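RNase III (PDB 7DEY) probably cleaves double-stranded RNA endonucleolytically to leave 5'-phosphomonoesters, this chain of the yeast Dicer holding its ribonuclease III domain and a double-stranded RNA binding domain. Local coordinates at residues C[83-88]-C[113-118]; C[50-55]-C[77-82]; C[3-8]-C[119-124]. All blocks are in the same frame, centred on the assembly; numbering follows the deposited sequence.

Interaction 1 of 3, residues C[83-88]-C[113-118]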
loop_
_atom_site.group_PDB
_atom_site.type_symbol
_atom_site.label_atom_id
_atom_site.label_comp_id
_atom_site.label_asym_id
_atom_site.label_seq_id
_atom_site.Cartn_x
_atom_site.Cartn_y
_atom_site.Cartn_z
ATOM N N THR C 83 0.919 4.169 4.413
ATOM C CA THR C 83 0.230 4.710 3.249
ATOM C C THR C 83 -0.078 6.199 3.389
ATOM O O THR C 83 -0.033 6.934 2.390
ATOM C CB THR C 83 -1.050 3.953 2.979
ATOM O OG1 THR C 83 -1.820 4.726 2.066
ATOM C CG2 THR C 83 -1.826 3.782 4.241
ATOM N N LEU C 84 -0.435 6.662 4.602
ATOM C CA LEU C 84 -0.738 8.084 4.777
ATOM C C LEU C 84 0.510 8.926 4.609
ATOM O O LEU C 84 0.420 10.069 4.151
ATOM C CB LEU C 84 -1.349 8.365 6.151
ATOM C CG LEU C 84 -2.650 7.669 6.524
ATOM C CD1 LEU C 84 -3.230 8.322 7.737
ATOM C CD2 LEU C 84 -3.603 7.761 5.365
ATOM N N THR C 85 1.677 8.385 4.978
ATOM C CA THR C 85 2.934 9.062 4.682
ATOM C C THR C 85 3.176 9.110 3.188
ATOM O O THR C 85 3.671 10.113 2.665
ATOM C CB THR C 85 4.109 8.361 5.350
ATOM O OG1 THR C 85 3.934 8.351 6.769
ATOM C CG2 THR C 85 5.391 9.086 5.008
ATOM N N GLN C 86 2.845 8.026 2.485
ATOM C CA GLN C 86 3.055 7.999 1.044
ATOM C C GLN C 86 2.213 9.062 0.361
ATOM O O GLN C 86 2.701 9.782 -0.509
ATOM C CB GLN C 86 2.735 6.610 0.493
ATOM C CG GLN C 86 3.336 6.351 -0.867
ATOM C CD GLN C 86 3.234 4.898 -1.293
ATOM O OE1 GLN C 86 2.370 4.155 -0.825
ATOM N NE2 GLN C 86 4.127 4.484 -2.192
ATOM N N PHE C 87 0.954 9.208 0.778
ATOM C CA PHE C 87 0.123 10.288 0.257
ATOM C C PHE C 87 0.729 11.650 0.568
ATOM O O PHE C 87 0.742 12.541 -0.293
ATOM C CB PHE C 87 -1.293 10.198 0.835
ATOM C CG PHE C 87 -2.056 8.977 0.397
ATOM C CD1 PHE C 87 -1.791 8.373 -0.821
ATOM C CD2 PHE C 87 -3.040 8.433 1.207
ATOM C CE1 PHE C 87 -2.498 7.244 -1.224
ATOM C CE2 PHE C 87 -3.730 7.309 0.821
ATOM C CZ PHE C 87 -3.461 6.710 -0.401
ATOM N N SER C 88 1.257 11.826 1.789
ATOM C CA SER C 88 1.762 13.134 2.208
ATOM C C SER C 88 2.976 13.591 1.406
ATOM O O SER C 88 3.166 14.801 1.220
ATOM C CB SER C 88 2.114 13.118 3.685
ATOM O OG SER C 88 1.040 12.588 4.440
ATOM N N VAL C 113 4.888 11.224 12.022
ATOM C CA VAL C 113 4.318 12.568 11.950
ATOM C C VAL C 113 3.459 12.740 10.705
ATOM O O VAL C 113 2.273 13.073 10.799
ATOM C CB VAL C 113 5.438 13.620 12.001
ATOM C CG1 VAL C 113 4.965 14.958 11.405
ATOM C CG2 VAL C 113 5.899 13.790 13.418
ATOM N N TYR C 114 4.050 12.528 9.520
ATOM C CA TYR C 114 3.389 12.903 8.274
ATOM C C TYR C 114 2.000 12.306 8.170
ATOM O O TYR C 114 1.097 12.933 7.595
ATOM C CB TYR C 114 4.212 12.478 7.067
ATOM C CG TYR C 114 5.409 13.353 6.846
ATOM C CD1 TYR C 114 5.309 14.539 6.140
ATOM C CD2 TYR C 114 6.649 12.992 7.363
ATOM C CE1 TYR C 114 6.427 15.345 5.945
ATOM C CE2 TYR C 114 7.763 13.784 7.181
ATOM C CZ TYR C 114 7.659 14.961 6.470
ATOM O OH TYR C 114 8.795 15.735 6.290
ATOM N N ALA C 115 1.795 11.118 8.739
ATOM C CA ALA C 115 0.448 10.577 8.749
ATOM C C ALA C 115 -0.461 11.402 9.642
ATOM O O ALA C 115 -1.650 11.556 9.343
ATOM C CB ALA C 115 0.465 9.115 9.187
ATOM N N ASP C 116 0.079 11.956 10.722
ATOM C CA ASP C 116 -0.744 12.760 11.613
ATOM C C ASP C 116 -1.051 14.131 11.017
ATOM O O ASP C 116 -2.113 14.691 11.312
ATOM C CB ASP C 116 -0.059 12.900 12.973
ATOM C CG ASP C 116 -0.270 11.680 13.865
ATOM O OD1 ASP C 116 -1.425 11.234 14.052
ATOM O OD2 ASP C 116 0.732 11.162 14.387
ATOM N N ILE C 117 -0.145 14.686 10.195
ATOM C CA ILE C 117 -0.477 15.871 9.400
ATOM C C ILE C 117 -1.642 15.550 8.482
ATOM O O ILE C 117 -2.691 16.206 8.507
ATOM C CB ILE C 117 0.743 16.352 8.592
ATOM C CG1 ILE C 117 1.953 16.551 9.492
ATOM C CG2 ILE C 117 0.444 17.669 7.845
ATOM C CD1 ILE C 117 2.093 17.970 9.984
ATOM N N PHE C 118 -1.464 14.501 7.676
ATOM C CA PHE C 118 -2.461 14.092 6.695
ATOM C C PHE C 118 -3.830 13.899 7.326
ATOM O O PHE C 118 -4.857 14.240 6.718
ATOM C CB PHE C 118 -2.003 12.807 6.014
ATOM C CG PHE C 118 -2.845 12.414 4.866
ATOM C CD1 PHE C 118 -3.958 11.620 5.052
ATOM C CD2 PHE C 118 -2.532 12.837 3.599
ATOM C CE1 PHE C 118 -4.730 11.255 3.999
ATOM C CE2 PHE C 118 -3.305 12.479 2.542
ATOM C CZ PHE C 118 -4.404 11.687 2.735
#
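L84 O is held by two donors of S88, one turn further on in the helix: OG at 2.6 Å and backbone N at 3.1 Å, reaching the carbonyl from opposite faces of its plane. The extra bond ties the hydroxyl back to its own helix, and from there OG faces the partner helix, lying 3.4 Å from F118 CB. With its CG anti to the backbone N (chi1 -172°), F118 reaches over to helix 81-90 and carries much of the contact. Its ring is touched by L84 and F87: L84 CD2 meets F118 CD1 at 3.9 Å, the L84 side chain running nearly perpendicular to that of F118, while F87 CB comes to 3.5 Å from F118 CE2. The F87 and F118 rings lie obliquely, their planes at 37°. An alanine at F118 is likely to leave F87 CB and L84 CD2 without their aromatic partner and open a gap between the helices. Where the small A115 lets the backbones close in, L84 CB reaches A115 CB at 3.6 Å. On the more exposed flank T85 CG2 lies against Y114 CB, its OG1 being bonded to N81 O instead. The segment axes pass 7.7 Å apart at 73°, a steep helix crossing in the ribonuclease III domain. F93 of helix 93-96 covers S88, I117 and F118, while helix 134-143 closes the core with L143 against F87 and W139 against F118.

Interaction 2 of 3, residues C[50-55]-C[77-82]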
loop_
_atom_site.group_PDB
_atom_site.type_symbol
_atom_site.label_atom_id
_atom_site.label_comp_id
_atom_site.label_asym_id
_atom_site.label_seq_id
_atom_site.Cartn_x
_atom_site.Cartn_y
_atom_site.Cartn_z
ATOM N N VAL C 50 -13.152 10.964 9.992
ATOM C CA VAL C 50 -13.567 11.118 8.613
ATOM C C VAL C 50 -12.809 10.135 7.733
ATOM O O VAL C 50 -13.391 9.447 6.882
ATOM C CB VAL C 50 -13.317 12.579 8.198
ATOM C CG1 VAL C 50 -13.409 12.775 6.695
ATOM C CG2 VAL C 50 -14.222 13.505 8.975
ATOM N N LEU C 51 -11.491 10.052 7.926
ATOM C CA LEU C 51 -10.704 9.191 7.062
ATOM C C LEU C 51 -11.065 7.724 7.270
ATOM O O LEU C 51 -11.080 6.946 6.306
ATOM C CB LEU C 51 -9.207 9.428 7.293
ATOM C CG LEU C 51 -8.259 8.540 6.469
ATOM C CD1 LEU C 51 -8.566 8.636 4.966
ATOM C CD2 LEU C 51 -6.792 8.822 6.753
ATOM N N ASN C 52 -11.408 7.331 8.495
ATOM C CA ASN C 52 -11.712 5.927 8.693
ATOM C C ASN C 52 -13.129 5.574 8.289
ATOM O O ASN C 52 -13.367 4.479 7.759
ATOM C CB ASN C 52 -11.425 5.525 10.131
ATOM C CG ASN C 52 -9.938 5.398 10.366
ATOM O OD1 ASN C 52 -9.178 6.363 10.179
ATOM N ND2 ASN C 52 -9.497 4.190 10.683
ATOM N N ASN C 53 -14.070 6.485 8.461
ATOM C CA ASN C 53 -15.391 6.233 7.918
ATOM C C ASN C 53 -15.363 6.227 6.394
ATOM O O ASN C 53 -15.874 5.294 5.763
ATOM C CB ASN C 53 -16.372 7.270 8.430
ATOM C CG ASN C 53 -17.740 7.025 7.923
ATOM O OD1 ASN C 53 -18.414 6.107 8.366
ATOM N ND2 ASN C 53 -18.157 7.815 6.949
ATOM N N LEU C 54 -14.769 7.257 5.779
ATOM C CA LEU C 54 -14.746 7.328 4.320
ATOM C C LEU C 54 -14.144 6.058 3.723
ATOM O O LEU C 54 -14.746 5.420 2.858
ATOM C CB LEU C 54 -13.978 8.571 3.870
ATOM C CG LEU C 54 -14.619 9.935 4.182
ATOM C CD1 LEU C 54 -13.859 11.069 3.522
ATOM C CD2 LEU C 54 -16.107 9.999 3.804
ATOM N N VAL C 55 -12.979 5.644 4.216
ATOM C CA VAL C 55 -12.338 4.446 3.703
ATOM C C VAL C 55 -13.206 3.216 3.933
ATOM O O VAL C 55 -13.206 2.291 3.108
ATOM C CB VAL C 55 -10.945 4.289 4.343
ATOM C CG1 VAL C 55 -10.346 2.871 4.083
ATOM C CG2 VAL C 55 -10.004 5.396 3.841
ATOM N N GLN C 77 -4.887 -1.504 6.770
ATOM C CA GLN C 77 -3.787 -1.345 5.834
ATOM C C GLN C 77 -3.827 -0.005 5.106
ATOM O O GLN C 77 -2.766 0.567 4.847
ATOM C CB GLN C 77 -3.794 -2.505 4.851
ATOM C CG GLN C 77 -3.355 -3.829 5.479
ATOM C CD GLN C 77 -1.882 -3.853 5.864
ATOM O OE1 GLN C 77 -1.011 -3.989 5.001
ATOM N NE2 GLN C 77 -1.599 -3.717 7.163
ATOM N N LEU C 78 -5.018 0.540 4.791
ATOM C CA LEU C 78 -5.072 1.820 4.086
ATOM C C LEU C 78 -5.125 3.051 4.995
ATOM O O LEU C 78 -4.844 4.153 4.510
ATOM C CB LEU C 78 -6.258 1.870 3.129
ATOM C CG LEU C 78 -6.588 0.576 2.370
ATOM C CD1 LEU C 78 -8.034 0.596 1.900
ATOM C CD2 LEU C 78 -5.660 0.311 1.190
ATOM N N ILE C 79 -5.466 2.928 6.285
ATOM C CA ILE C 79 -5.388 4.088 7.176
ATOM C C ILE C 79 -4.068 4.173 7.921
ATOM O O ILE C 79 -3.931 5.046 8.797
ATOM C CB ILE C 79 -6.516 4.152 8.237
ATOM C CG1 ILE C 79 -6.647 2.839 9.009
ATOM C CG2 ILE C 79 -7.844 4.656 7.667
ATOM C CD1 ILE C 79 -5.965 2.832 10.352
ATOM N N ASP C 80 -3.101 3.291 7.650
ATOM C CA ASP C 80 -1.960 3.294 8.557
ATOM C C ASP C 80 -0.846 4.241 8.088
ATOM O O ASP C 80 -0.911 4.868 7.029
ATOM C CB ASP C 80 -1.461 1.875 8.799
ATOM C CG ASP C 80 -1.032 1.194 7.557
ATOM O OD1 ASP C 80 -0.728 1.898 6.565
ATOM O OD2 ASP C 80 -0.974 -0.061 7.582
ATOM N N ASN C 81 0.187 4.363 8.922
ATOM C CA ASN C 81 1.171 5.425 8.742
ATOM C C ASN C 81 1.952 5.274 7.450
ATOM O O ASN C 81 2.308 6.281 6.832
ATOM C CB ASN C 81 2.125 5.454 9.925
ATOM C CG ASN C 81 1.463 5.933 11.168
ATOM O OD1 ASN C 81 0.521 5.306 11.654
ATOM N ND2 ASN C 81 1.920 7.064 11.687
ATOM N N HIS C 82 2.236 4.038 7.030
ATOM C CA HIS C 82 2.931 3.826 5.762
ATOM C C HIS C 82 2.198 4.492 4.601
ATOM O O HIS C 82 2.779 5.298 3.867
ATOM C CB HIS C 82 3.080 2.331 5.498
ATOM C CG HIS C 82 3.576 2.002 4.124
ATOM N ND1 HIS C 82 2.745 1.931 3.025
ATOM C CD2 HIS C 82 4.826 1.753 3.666
ATOM C CE1 HIS C 82 3.459 1.633 1.953
ATOM N NE2 HIS C 82 4.725 1.519 2.316
#
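I79 is the bump of this contact, and the hollow that takes it lies on the flank of helix 42-62, between L51, N52 and V55. Both segments belong to the all-helical ribonuclease III domain, and I79 stands where the chain breaks between helix 68-78 and helix 81-90. Its CG2 does the filling: it points into the hollow and comes 4.1 Å from L51 CG and 4.5 Å from V55 CG2. The first torsion explains this, for CG1 sits between the backbone N and the carbonyl carbon (chi1 51°), leaving CG2 to be the branch directed at helix 42-62. N52 forms the outer wall, its side chain laid squarely across I79, with N52 CG 3.5 Å from I79 CG2. L51 forms the inner wall; it also touches I122, L140 and Y144. One residue earlier, L78 makes a second, shallower fit against V55, the two side chains meeting at a slant. L78 also packs on K147, L148 and F151 of helix 145-156, and so touches two helices, and its carbonyl accepts a hydrogen bond from Y144 OH. Together I79 and L78 seat the corner between two helices on a third by shape and apolar contact. Beyond the corner D80 takes the N-cap position of helix 81-90, where OD2 accepts a hydrogen bond from D110 N of the second subunit, and H82 stacks on H82 of that subunit. The V55 fit rests on its CG1 methyl, which meets L78 CD1 at 3.9 Å.

Interaction 3 of 3, residues C[3-8]-C[119-124]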
loop_
_atom_site.group_PDB
_atom_site.type_symbol
_atom_site.label_atom_id
_atom_site.label_comp_id
_atom_site.label_asym_id
_atom_site.label_seq_id
_atom_site.Cartn_x
_atom_site.Cartn_y
_atom_site.Cartn_z
ATOM N N PRO C 3 -4.723 12.103 -8.473
ATOM C CA PRO C 3 -5.932 12.875 -8.211
ATOM C C PRO C 3 -5.594 14.252 -7.662
ATOM O O PRO C 3 -4.708 14.399 -6.805
ATOM C CB PRO C 3 -6.686 12.013 -7.193
ATOM C CG PRO C 3 -5.653 11.231 -6.534
ATOM C CD PRO C 3 -4.601 10.966 -7.549
ATOM N N PRO C 4 -6.258 15.297 -8.159
ATOM C CA PRO C 4 -5.972 16.654 -7.671
ATOM C C PRO C 4 -6.259 16.774 -6.183
ATOM O O PRO C 4 -7.244 16.233 -5.677
ATOM C CB PRO C 4 -6.916 17.542 -8.495
ATOM C CG PRO C 4 -7.361 16.708 -9.640
ATOM C CD PRO C 4 -7.322 15.283 -9.177
ATOM N N LEU C 5 -5.390 17.494 -5.489
ATOM C CA LEU C 5 -5.523 17.660 -4.044
ATOM C C LEU C 5 -6.609 18.676 -3.729
ATOM O O LEU C 5 -6.502 19.836 -4.152
ATOM C CB LEU C 5 -4.214 18.124 -3.425
ATOM C CG LEU C 5 -4.307 18.343 -1.921
ATOM C CD1 LEU C 5 -4.630 17.022 -1.229
ATOM C CD2 LEU C 5 -3.019 18.940 -1.378
ATOM N N PRO C 6 -7.656 18.303 -2.998
ATOM C CA PRO C 6 -8.662 19.286 -2.611
ATOM C C PRO C 6 -8.053 20.345 -1.713
ATOM O O PRO C 6 -7.186 20.068 -0.873
ATOM C CB PRO C 6 -9.718 18.455 -1.879
ATOM C CG PRO C 6 -9.048 17.208 -1.535
ATOM C CD PRO C 6 -8.034 16.948 -2.583
ATOM N N PHE C 7 -8.542 21.567 -1.906
ATOM C CA PHE C 7 -7.877 22.797 -1.509
ATOM C C PHE C 7 -8.443 23.327 -0.205
ATOM O O PHE C 7 -9.640 23.208 0.058
ATOM C CB PHE C 7 -8.048 23.839 -2.614
ATOM C CG PHE C 7 -7.286 25.114 -2.395
ATOM C CD1 PHE C 7 -5.954 25.182 -2.663
ATOM C CD2 PHE C 7 -7.928 26.242 -1.957
ATOM C CE1 PHE C 7 -5.283 26.331 -2.485
ATOM C CE2 PHE C 7 -7.265 27.383 -1.789
ATOM C CZ PHE C 7 -5.937 27.438 -2.052
ATOM N N ILE C 8 -7.564 23.925 0.598
ATOM C CA ILE C 8 -7.932 24.663 1.803
ATOM C C ILE C 8 -7.823 26.148 1.484
ATOM O O ILE C 8 -6.720 26.659 1.257
ATOM C CB ILE C 8 -7.022 24.303 2.982
ATOM C CG1 ILE C 8 -7.196 22.849 3.381
ATOM C CG2 ILE C 8 -7.273 25.227 4.173
ATOM C CD1 ILE C 8 -6.212 22.453 4.431
ATOM N N GLU C 119 -3.876 13.348 8.539
ATOM C CA GLU C 119 -5.161 13.252 9.216
ATOM C C GLU C 119 -5.689 14.639 9.554
ATOM O O GLU C 119 -6.845 14.959 9.254
ATOM C CB GLU C 119 -5.043 12.364 10.451
ATOM C CG GLU C 119 -4.947 10.896 10.072
ATOM C CD GLU C 119 -4.903 9.966 11.267
ATOM O OE1 GLU C 119 -5.305 8.791 11.097
ATOM O OE2 GLU C 119 -4.466 10.392 12.365
ATOM N N ALA C 120 -4.843 15.493 10.133
ATOM C CA ALA C 120 -5.251 16.874 10.371
ATOM C C ALA C 120 -5.752 17.533 9.085
ATOM O O ALA C 120 -6.791 18.214 9.081
ATOM C CB ALA C 120 -4.093 17.675 10.967
ATOM N N TYR C 121 -5.029 17.336 7.981
ATOM C CA TYR C 121 -5.402 17.971 6.726
ATOM C C TYR C 121 -6.827 17.596 6.325
ATOM O O TYR C 121 -7.685 18.469 6.138
ATOM C CB TYR C 121 -4.401 17.577 5.648
ATOM C CG TYR C 121 -4.517 18.387 4.382
ATOM C CD1 TYR C 121 -3.911 19.630 4.271
ATOM C CD2 TYR C 121 -5.229 17.903 3.301
ATOM C CE1 TYR C 121 -4.016 20.362 3.130
ATOM C CE2 TYR C 121 -5.347 18.624 2.156
ATOM C CZ TYR C 121 -4.740 19.855 2.064
ATOM O OH TYR C 121 -4.860 20.579 0.887
ATOM N N ILE C 122 -7.100 16.291 6.204
ATOM C CA ILE C 122 -8.469 15.830 5.972
ATOM C C ILE C 122 -9.427 16.460 6.973
ATOM O O ILE C 122 -10.545 16.858 6.625
ATOM C CB ILE C 122 -8.528 14.295 6.043
ATOM C CG1 ILE C 122 -8.183 13.683 4.694
ATOM C CG2 ILE C 122 -9.916 13.811 6.508
ATOM C CD1 ILE C 122 -8.061 12.164 4.769
ATOM N N GLY C 123 -9.010 16.546 8.237
ATOM C CA GLY C 123 -9.806 17.259 9.220
ATOM C C GLY C 123 -10.109 18.688 8.812
ATOM O O GLY C 123 -11.186 19.207 9.124
ATOM N N ALA C 124 -9.181 19.335 8.084
ATOM C CA ALA C 124 -9.417 20.703 7.622
ATOM C C ALA C 124 -10.371 20.738 6.440
ATOM O O ALA C 124 -11.342 21.502 6.445
ATOM C CB ALA C 124 -8.109 21.385 7.246
#
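I8 CD1 is the apolar centre, set between Y121 CE1 at 3.3 Å and A124 CB at 3.6 Å, so that it bridges two residues one helical turn apart. The I8 and Y121 side chains run alongside one another, pointing opposite ways. Y121, its CG anti to the backbone N (chi1 -168°), stretches away from helix 113-128 to meet the extended N-terminal segment. L5 reaches in from the opposite direction, its CD1 oblique to the ring and 3.8 Å from Y121 CE2, with CD2 close to the hydroxyl. W139 backs L5 and P6, while V17 and F18 of helix 11-18 and F93 complete the setting of the tyrosine. At the polar edge Y121 OH donates to P6 O over 3.0 Å; the donor lies in the carbonyl plane, with a C=O...O angle of 156°. The bond joins the end of the ring to the backbone of the proline-rich segment. Further out, I8 O accepts a hydrogen bond from R227 NH2 of the second subunit. Away from this apolar face, E119 gathers with E44, D48 and D116, consistent with the acidic, metal-binding cluster of the ribonuclease III fold.

From the N terminus, segment 3-8 waits for more than a hundred residues before interaction 3 seats it on helix 113-128, and both other contacts fall within that wide loop. Interaction 2 closes first, folding the corner between helices 68-78 and 81-90 back onto helix 42-62. Interaction 1 follows in series, bringing helix 113-128 across helix 81-90. Interactions 1 and 2 share helix 81-90 and touch where L84 CD1 lies 3.5 Å from I79 O; interactions 1 and 3 share helix 113-128. L51 and V50 both meet I122, which joins interactions 2 and 3. The three contacts thus tie the N-terminal segment and four helices into one domain.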